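Local coordinates for protein RNA-directed RNA polymerase (PDB 3ZED) that probably copies the viral RNA genome as an RNA-directed RNA polymerase, adding ribonucleotides from triphosphates, and is thought to occur both free and covalently linked to genomic RNA, at residues L201-P206 / P699-K704; G539-G544 / L675-L680. All blocks are in the same frame, centred on the assembly; numbering follows the deposited sequence.

Interaction 1. Residues L201-P206 / P699-K704. With K (potassium ion), chain L.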
ATOM      1  N   LEU B 201     -18.454   1.591  -2.070  1.00 43.65           N
ATOM      2  CA  LEU B 201     -17.299   2.175  -1.387  1.00 41.61           C
ATOM      3  C   LEU B 201     -17.723   3.082  -0.252  1.00 45.40           C
ATOM      4  O   LEU B 201     -16.968   3.230   0.691  1.00 44.20           O
ATOM      5  CB  LEU B 201     -16.376   2.922  -2.363  1.00 41.21           C
ATOM      6  CG  LEU B 201     -15.619   2.046  -3.360  1.00 44.10           C
ATOM      7  CD1 LEU B 201     -15.123   2.858  -4.531  1.00 43.24           C
ATOM      8  CD2 LEU B 201     -14.481   1.252  -2.663  1.00 43.21           C
ATOM      9  N   GLU B 202     -18.937   3.653  -0.297  1.00 45.28           N
ATOM     10  CA  GLU B 202     -19.420   4.479   0.823  1.00 44.77           C
ATOM     11  C   GLU B 202     -19.510   3.623   2.093  1.00 48.01           C
ATOM     12  O   GLU B 202     -19.313   4.126   3.197  1.00 48.27           O
ATOM     13  CB  GLU B 202     -20.778   5.087   0.500  1.00 47.55           C
ATOM     14  CG  GLU B 202     -20.714   6.317  -0.393  1.00 52.14           C
ATOM     15  CD  GLU B 202     -22.064   6.915  -0.760  1.00 67.02           C
ATOM     16  OE1 GLU B 202     -23.105   6.321  -0.400  1.00 57.98           O
ATOM     17  OE2 GLU B 202     -22.078   7.999  -1.385  1.00 51.47           O
ATOM     18  N   GLN B 203     -19.748   2.311   1.910  1.00 43.17           N
ATOM     19  CA  GLN B 203     -19.861   1.316   2.967  1.00 42.98           C
ATOM     20  C   GLN B 203     -18.516   0.624   3.288  1.00 47.33           C
ATOM     21  O   GLN B 203     -18.178   0.511   4.473  1.00 47.02           O
ATOM     22  CB  GLN B 203     -20.915   0.242   2.608  1.00 44.64           C
ATOM     23  CG  GLN B 203     -22.318   0.775   2.267  1.00 53.61           C
ATOM     24  CD  GLN B 203     -22.850   1.752   3.297  1.00 68.61           C
ATOM     25  OE1 GLN B 203     -22.723   1.544   4.519  1.00 60.37           O
ATOM     26  NE2 GLN B 203     -23.444   2.847   2.820  1.00 54.72           N
ATOM     27  N   THR B 204     -17.783   0.116   2.255  1.00 42.04           N
ATOM     28  CA  THR B 204     -16.530  -0.653   2.426  1.00 39.10           C
ATOM     29  C   THR B 204     -15.313   0.248   2.620  1.00 41.75           C
ATOM     30  O   THR B 204     -14.316  -0.199   3.190  1.00 39.54           O
ATOM     31  CB  THR B 204     -16.316  -1.587   1.243  1.00 40.36           C
ATOM     32  OG1 THR B 204     -16.023  -0.785   0.091  1.00 42.91           O
ATOM     33  CG2 THR B 204     -17.536  -2.474   0.970  1.00 36.17           C
ATOM     34  N   LEU B 205     -15.373   1.490   2.135  1.00 41.28           N
ATOM     35  CA  LEU B 205     -14.288   2.459   2.329  1.00 41.36           C
ATOM     36  C   LEU B 205     -14.879   3.841   2.643  1.00 46.20           C
ATOM     37  O   LEU B 205     -14.804   4.744   1.805  1.00 46.89           O
ATOM     38  CB  LEU B 205     -13.306   2.513   1.139  1.00 40.72           C
ATOM     39  CG  LEU B 205     -11.986   3.255   1.394  1.00 43.71           C
ATOM     40  CD1 LEU B 205     -10.962   2.374   2.082  1.00 42.15           C
ATOM     41  CD2 LEU B 205     -11.418   3.755   0.121  1.00 47.10           C
ATOM     42  N   PRO B 206     -15.491   4.037   3.842  1.00 42.04           N
ATOM     43  CA  PRO B 206     -16.048   5.366   4.168  1.00 42.51           C
ATOM     44  C   PRO B 206     -14.947   6.420   4.246  1.00 46.05           C
ATOM     45  O   PRO B 206     -13.869   6.166   4.813  1.00 45.54           O
ATOM     46  CB  PRO B 206     -16.703   5.149   5.533  1.00 44.40           C
ATOM     47  CG  PRO B 206     -16.012   3.957   6.123  1.00 47.17           C
ATOM     48  CD  PRO B 206     -15.709   3.079   4.947  1.00 42.07           C
ATOM     49  N   PRO B 699     -20.112   8.104   7.066  1.00 54.50           N
ATOM     50  CA  PRO B 699     -20.489   9.494   6.721  1.00 55.49           C
ATOM     51  C   PRO B 699     -21.563   9.600   5.627  1.00 60.84           C
ATOM     52  O   PRO B 699     -22.430  10.460   5.735  1.00 63.02           O
ATOM     53  CB  PRO B 699     -19.171  10.109   6.242  1.00 56.16           C
ATOM     54  CG  PRO B 699     -18.106   9.252   6.825  1.00 57.98           C
ATOM     55  CD  PRO B 699     -18.669   7.874   6.847  1.00 53.06           C
ATOM     56  N   ARG B 700     -21.531   8.730   4.604  1.00 56.56           N
ATOM     57  CA  ARG B 700     -22.537   8.718   3.537  1.00 57.66           C
ATOM     58  C   ARG B 700     -23.415   7.478   3.673  1.00 63.37           C
ATOM     59  O   ARG B 700     -22.922   6.427   4.104  1.00 61.28           O
ATOM     60  CB  ARG B 700     -21.904   8.786   2.142  1.00 56.38           C
ATOM     61  CG  ARG B 700     -20.842   9.858   1.988  1.00 63.82           C
ATOM     62  CD  ARG B 700     -21.277  11.032   1.132  1.00 67.20           C
ATOM     63  NE  ARG B 700     -20.229  12.047   1.119  1.00 70.59           N
ATOM     64  CZ  ARG B 700     -20.296  13.218   0.492  1.00 83.69           C
ATOM     65  NH1 ARG B 700     -21.387  13.551  -0.201  1.00 67.19           N
ATOM     66  NH2 ARG B 700     -19.280  14.068   0.559  1.00 64.10           N
ATOM     67  N   SER B 701     -24.726   7.608   3.327  1.00 63.02           N
ATOM     68  CA  SER B 701     -25.764   6.560   3.455  1.00 64.07           C
ATOM     69  C   SER B 701     -25.598   5.848   4.828  1.00 67.16           C
ATOM     70  O   SER B 701     -25.303   4.647   4.856  1.00 65.90           O
ATOM     71  CB  SER B 701     -25.701   5.571   2.291  1.00 67.01           C
ATOM     72  OG  SER B 701     -25.813   6.230   1.040  1.00 77.63           O
ATOM     73  N   PRO B 702     -25.673   6.613   5.959  1.00 63.71           N
ATOM     74  CA  PRO B 702     -25.411   6.014   7.276  1.00 62.93           C
ATOM     75  C   PRO B 702     -26.334   4.866   7.676  1.00 68.82           C
ATOM     76  O   PRO B 702     -25.866   3.902   8.288  1.00 67.54           O
ATOM     77  CB  PRO B 702     -25.593   7.184   8.252  1.00 66.04           C
ATOM     78  CG  PRO B 702     -25.533   8.417   7.437  1.00 71.18           C
ATOM     79  CD  PRO B 702     -26.002   8.055   6.079  1.00 67.04           C
ATOM     80  N   LYS B 703     -27.630   4.975   7.363  1.00 67.98           N
ATOM     81  CA  LYS B 703     -28.630   3.986   7.757  1.00 68.94           C
ATOM     82  C   LYS B 703     -28.597   2.741   6.879  1.00 71.91           C
ATOM     83  O   LYS B 703     -29.131   1.707   7.281  1.00 73.66           O
ATOM     84  CB  LYS B 703     -30.037   4.607   7.745  1.00 74.32           C
ATOM     85  N   LYS B 704     -27.967   2.819   5.702  1.00 65.62           N
ATOM     86  CA  LYS B 704     -27.889   1.685   4.777  1.00 64.02           C
ATOM     87  C   LYS B 704     -26.736   0.747   5.101  1.00 64.39           C
ATOM     88  O   LYS B 704     -25.639   1.195   5.416  1.00 62.21           O
ATOM     89  CB  LYS B 704     -27.759   2.169   3.326  1.00 66.44           C
ATOM     90  CG  LYS B 704     -28.982   2.944   2.821  1.00 68.20           C
ATOM     91  CD  LYS B 704     -29.103   2.918   1.297  1.00 82.74           C
ATOM     92  CE  LYS B 704     -29.992   1.803   0.775  1.00103.78           C
ATOM     93  NZ  LYS B 704     -31.424   1.988   1.146  1.00116.97           N
TER
HETATM   94  K     K L1003     -24.044   2.792   6.578  1.00 56.58           K
HETATM   95  O   HOH W   1     -22.938   2.455   9.074  1.00 45.56           O
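E202 and Q203, neighbours on the last turn of helix 194-204, reach the irregular segment 699-704 differently. E202 brings its carboxylate against the start of the R700 side chain: its CD lies 3.5 Å from R700 CB, a van der Waals contact of the carboxylate with the R700 methylene rather than an ion pair. From CB onward R700 bends at chi2 (-108°) and carries its guanidinium away, leaving E202 OE2 5.1 Å from R700 NE. The charge of E202 is met elsewhere, OE2 by a salt bridge to R425 and OE1 by one to K199. S701 OG, whose main polar partner is also K199, sits 3.1 Å from E202 OE1.

Q203 supplies the helix's ligand to the potassium ion. Its chain is bent at chi2 (-50°), which turns the amide toward the backbone of 701-704. Q203 OE1 binds potassium at 2.8 Å, while NE2 donates a hydrogen bond of 3.3 Å to S701 O, with that oxygen close to the plane of the amide. S701 O is itself a potassium ligand, so ion and amide share it, and P702 O and K704 O bind from the same tight bend of chain. A water and T698 OG1 complete the six ligands. Q203 OE1 and K704 O are 3.1 Å apart, an approach the shared cation explains. Beside this site P206 CB packs on P699 CD at 3.6 Å.

Every protein ligand is a neutral oxygen, and the three from 699-704 are all backbone carbonyls, which the ion gathers into one bend. With Q203 the sole ligand from the palm-range sequence, the site links the end of a helix to a remote loop, and the arrangement is consistent with a structural ion, away from the predicted GTP-binding residues.

Interaction 2. Residues G539-G544 / L675-L680; sequences GYLADG and LTNQTL
L675 reaches the phenol end of Y540, its CD2 lying 3.9 Å from Y540 OH, and a water joins that hydroxyl to L675 O. Y540 OH also hydrogen-bonds E628. T676 is the N-cap of helix 677-683; its N donates a nearly straight hydrogen bond of 3.2 Å to T679 OG1, a first-turn side chain thus turning back to the cap.

N677 carries the polar link. A chi1 of -171° sends the N677 side chain out toward the turn, and chi2 of 64° sets its amide nearly coplanar with the Y540 ring, 15° apart, while OD1 stands at the ring edge and accepts L541 N at 2.8 Å. That N-H belongs to the central peptide of a type II beta turn, closed by A542 N to G539 O, in which L541 takes the left-handed conformation. At the other end of the amide, N677 ND2 donates to Q570 and lies 3.5 Å from G544 CA.

One turn further along the helix, L680 sets CD1 over a face of the Y540 ring in a CH-pi contact, 3.9 Å from its centroid, and its CB meets L541 CD2 at 3.9 Å, with W622 touching all three side chains.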
ATOM      1  N   GLY B 539       2.673 -16.474  34.362  1.00 39.42           N
ATOM      2  CA  GLY B 539       3.433 -15.635  33.454  1.00 37.89           C
ATOM      3  C   GLY B 539       2.768 -14.377  32.965  1.00 39.84           C
ATOM      4  O   GLY B 539       1.810 -13.886  33.564  1.00 39.86           O
ATOM      5  N   TYR B 540       3.349 -13.836  31.897  1.00 34.72           N
ATOM      6  CA  TYR B 540       2.986 -12.595  31.226  1.00 34.00           C
ATOM      7  C   TYR B 540       1.498 -12.533  30.924  1.00 34.96           C
ATOM      8  O   TYR B 540       0.929 -13.480  30.340  1.00 31.65           O
ATOM      9  CB  TYR B 540       3.748 -12.475  29.892  1.00 33.24           C
ATOM     10  CG  TYR B 540       5.229 -12.161  29.943  1.00 33.56           C
ATOM     11  CD1 TYR B 540       5.701 -11.024  30.595  1.00 35.78           C
ATOM     12  CD2 TYR B 540       6.140 -12.895  29.184  1.00 33.27           C
ATOM     13  CE1 TYR B 540       7.054 -10.664  30.542  1.00 37.36           C
ATOM     14  CE2 TYR B 540       7.488 -12.540  29.114  1.00 33.35           C
ATOM     15  CZ  TYR B 540       7.939 -11.422  29.791  1.00 42.37           C
ATOM     16  OH  TYR B 540       9.269 -11.107  29.729  1.00 43.00           O
ATOM     17  N   LEU B 541       0.870 -11.429  31.346  1.00 31.04           N
ATOM     18  CA  LEU B 541      -0.540 -11.104  31.107  1.00 31.53           C
ATOM     19  C   LEU B 541      -1.474 -12.171  31.686  1.00 38.17           C
ATOM     20  O   LEU B 541      -2.629 -12.259  31.270  1.00 38.85           O
ATOM     21  CB  LEU B 541      -0.801 -10.891  29.574  1.00 29.92           C
ATOM     22  CG  LEU B 541      -0.001  -9.745  28.909  1.00 33.21           C
ATOM     23  CD1 LEU B 541      -0.253  -9.667  27.427  1.00 31.28           C
ATOM     24  CD2 LEU B 541      -0.318  -8.378  29.560  1.00 35.44           C
ATOM     25  N   ALA B 542      -0.968 -12.964  32.655  1.00 35.30           N
ATOM     26  CA  ALA B 542      -1.680 -14.069  33.306  1.00 36.52           C
ATOM     27  C   ALA B 542      -1.675 -13.775  34.769  1.00 41.57           C
ATOM     28  O   ALA B 542      -2.582 -13.093  35.229  1.00 42.62           O
ATOM     29  CB  ALA B 542      -1.000 -15.410  32.982  1.00 36.97           C
ATOM     30  N   ASP B 543      -0.607 -14.129  35.489  1.00 38.67           N
ATOM     31  CA  ASP B 543      -0.530 -13.705  36.880  1.00 38.67           C
ATOM     32  C   ASP B 543       0.340 -12.452  36.954  1.00 43.84           C
ATOM     33  O   ASP B 543       0.483 -11.900  38.021  1.00 45.21           O
ATOM     34  CB  ASP B 543      -0.071 -14.816  37.851  1.00 40.16           C
ATOM     35  CG  ASP B 543       1.368 -15.315  37.769  1.00 47.95           C
ATOM     36  OD1 ASP B 543       2.071 -14.974  36.783  1.00 44.18           O
ATOM     37  OD2 ASP B 543       1.786 -16.085  38.682  1.00 51.52           O
ATOM     38  N   GLY B 544       0.914 -12.019  35.834  1.00 41.27           N
ATOM     39  CA  GLY B 544       1.715 -10.797  35.812  1.00 41.95           C
ATOM     40  C   GLY B 544       3.196 -10.903  36.123  1.00 46.42           C
ATOM     41  O   GLY B 544       3.852  -9.869  36.306  1.00 45.31           O
ATOM     42  N   LEU B 675      12.260  -5.132  28.507  1.00 44.84           N
ATOM     43  CA  LEU B 675      10.854  -5.532  28.435  1.00 43.10           C
ATOM     44  C   LEU B 675      10.425  -6.252  29.738  1.00 44.41           C
ATOM     45  O   LEU B 675      11.141  -7.137  30.222  1.00 44.90           O
ATOM     46  CB  LEU B 675      10.692  -6.480  27.226  1.00 42.13           C
ATOM     47  CG  LEU B 675       9.290  -6.816  26.745  1.00 46.46           C
ATOM     48  CD1 LEU B 675       9.334  -7.222  25.299  1.00 46.20           C
ATOM     49  CD2 LEU B 675       8.669  -7.960  27.549  1.00 48.19           C
ATOM     50  N   THR B 676       9.274  -5.867  30.288  1.00 39.10           N
ATOM     51  CA  THR B 676       8.680  -6.487  31.486  1.00 39.85           C
ATOM     52  C   THR B 676       7.202  -6.727  31.197  1.00 43.84           C
ATOM     53  O   THR B 676       6.709  -6.317  30.136  1.00 42.56           O
ATOM     54  CB  THR B 676       8.860  -5.616  32.751  1.00 46.93           C
ATOM     55  OG1 THR B 676       8.184  -4.371  32.577  1.00 53.46           O
ATOM     56  CG2 THR B 676      10.322  -5.412  33.161  1.00 43.29           C
ATOM     57  N   ASN B 677       6.476  -7.327  32.151  1.00 39.13           N
ATOM     58  CA  ASN B 677       5.040  -7.518  31.982  1.00 39.41           C
ATOM     59  C   ASN B 677       4.305  -6.155  31.799  1.00 43.26           C
ATOM     60  O   ASN B 677       3.327  -6.110  31.067  1.00 42.64           O
ATOM     61  CB  ASN B 677       4.442  -8.294  33.159  1.00 38.70           C
ATOM     62  CG  ASN B 677       3.020  -8.678  32.906  1.00 43.99           C
ATOM     63  OD1 ASN B 677       2.725  -9.444  32.000  1.00 34.96           O
ATOM     64  ND2 ASN B 677       2.109  -8.045  33.607  1.00 36.62           N
ATOM     65  N   GLN B 678       4.778  -5.058  32.447  1.00 41.39           N
ATOM     66  CA  GLN B 678       4.141  -3.727  32.311  1.00 40.36           C
ATOM     67  C   GLN B 678       4.186  -3.214  30.854  1.00 42.59           C
ATOM     68  O   GLN B 678       3.237  -2.555  30.417  1.00 41.45           O
ATOM     69  CB  GLN B 678       4.754  -2.688  33.264  1.00 41.90           C
ATOM     70  CG  GLN B 678       3.935  -1.377  33.376  1.00 39.42           C
ATOM     71  CD  GLN B 678       2.514  -1.592  33.853  1.00 69.70           C
ATOM     72  OE1 GLN B 678       2.255  -2.182  34.919  1.00 66.17           O
ATOM     73  NE2 GLN B 678       1.548  -1.133  33.065  1.00 62.79           N
ATOM     74  N   THR B 679       5.257  -3.544  30.097  1.00 39.08           N
ATOM     75  CA  THR B 679       5.378  -3.179  28.682  1.00 38.38           C
ATOM     76  C   THR B 679       4.233  -3.815  27.874  1.00 43.71           C
ATOM     77  O   THR B 679       3.667  -3.180  26.979  1.00 43.32           O
ATOM     78  CB  THR B 679       6.737  -3.648  28.087  1.00 42.14           C
ATOM     79  OG1 THR B 679       7.808  -3.357  28.976  1.00 47.50           O
ATOM     80  CG2 THR B 679       7.007  -3.056  26.723  1.00 32.44           C
ATOM     81  N   LEU B 680       3.925  -5.083  28.194  1.00 38.95           N
ATOM     82  CA  LEU B 680       2.888  -5.856  27.514  1.00 36.97           C
ATOM     83  C   LEU B 680       1.504  -5.354  27.887  1.00 42.27           C
ATOM     84  O   LEU B 680       0.630  -5.321  27.018  1.00 43.96           O
ATOM     85  CB  LEU B 680       3.050  -7.349  27.830  1.00 35.98           C
ATOM     86  CG  LEU B 680       4.348  -7.988  27.305  1.00 37.63           C
ATOM     87  CD1 LEU B 680       4.427  -9.423  27.704  1.00 36.88           C
ATOM     88  CD2 LEU B 680       4.490  -7.818  25.791  1.00 34.62           C
TER
HETATM   89  O   HOH W   2      10.815  -9.506  31.101  1.00 43.13           O

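In the fold
Following the chain from its N terminus, helix 194-204 comes first, and its end waits almost five hundred residues for its partner. The chain then runs through the rest of the palm-range sequence and enters the thumb-range sequence, where the loop 539-544 is followed, after the three strands 556-560, 563-568 and 573-578 and several helices, by 675-680; interaction 2 closes this smaller loop within the thumb-range sequence. Soon afterwards 699-704 returns to 201-206, so interaction 1 closes the larger loop, which wholly contains the smaller one. The two sites lie about 40 Å apart between centres and do not touch: one joins palm-range and C-terminal sequence, the other joins two parts of the thumb-range sequence.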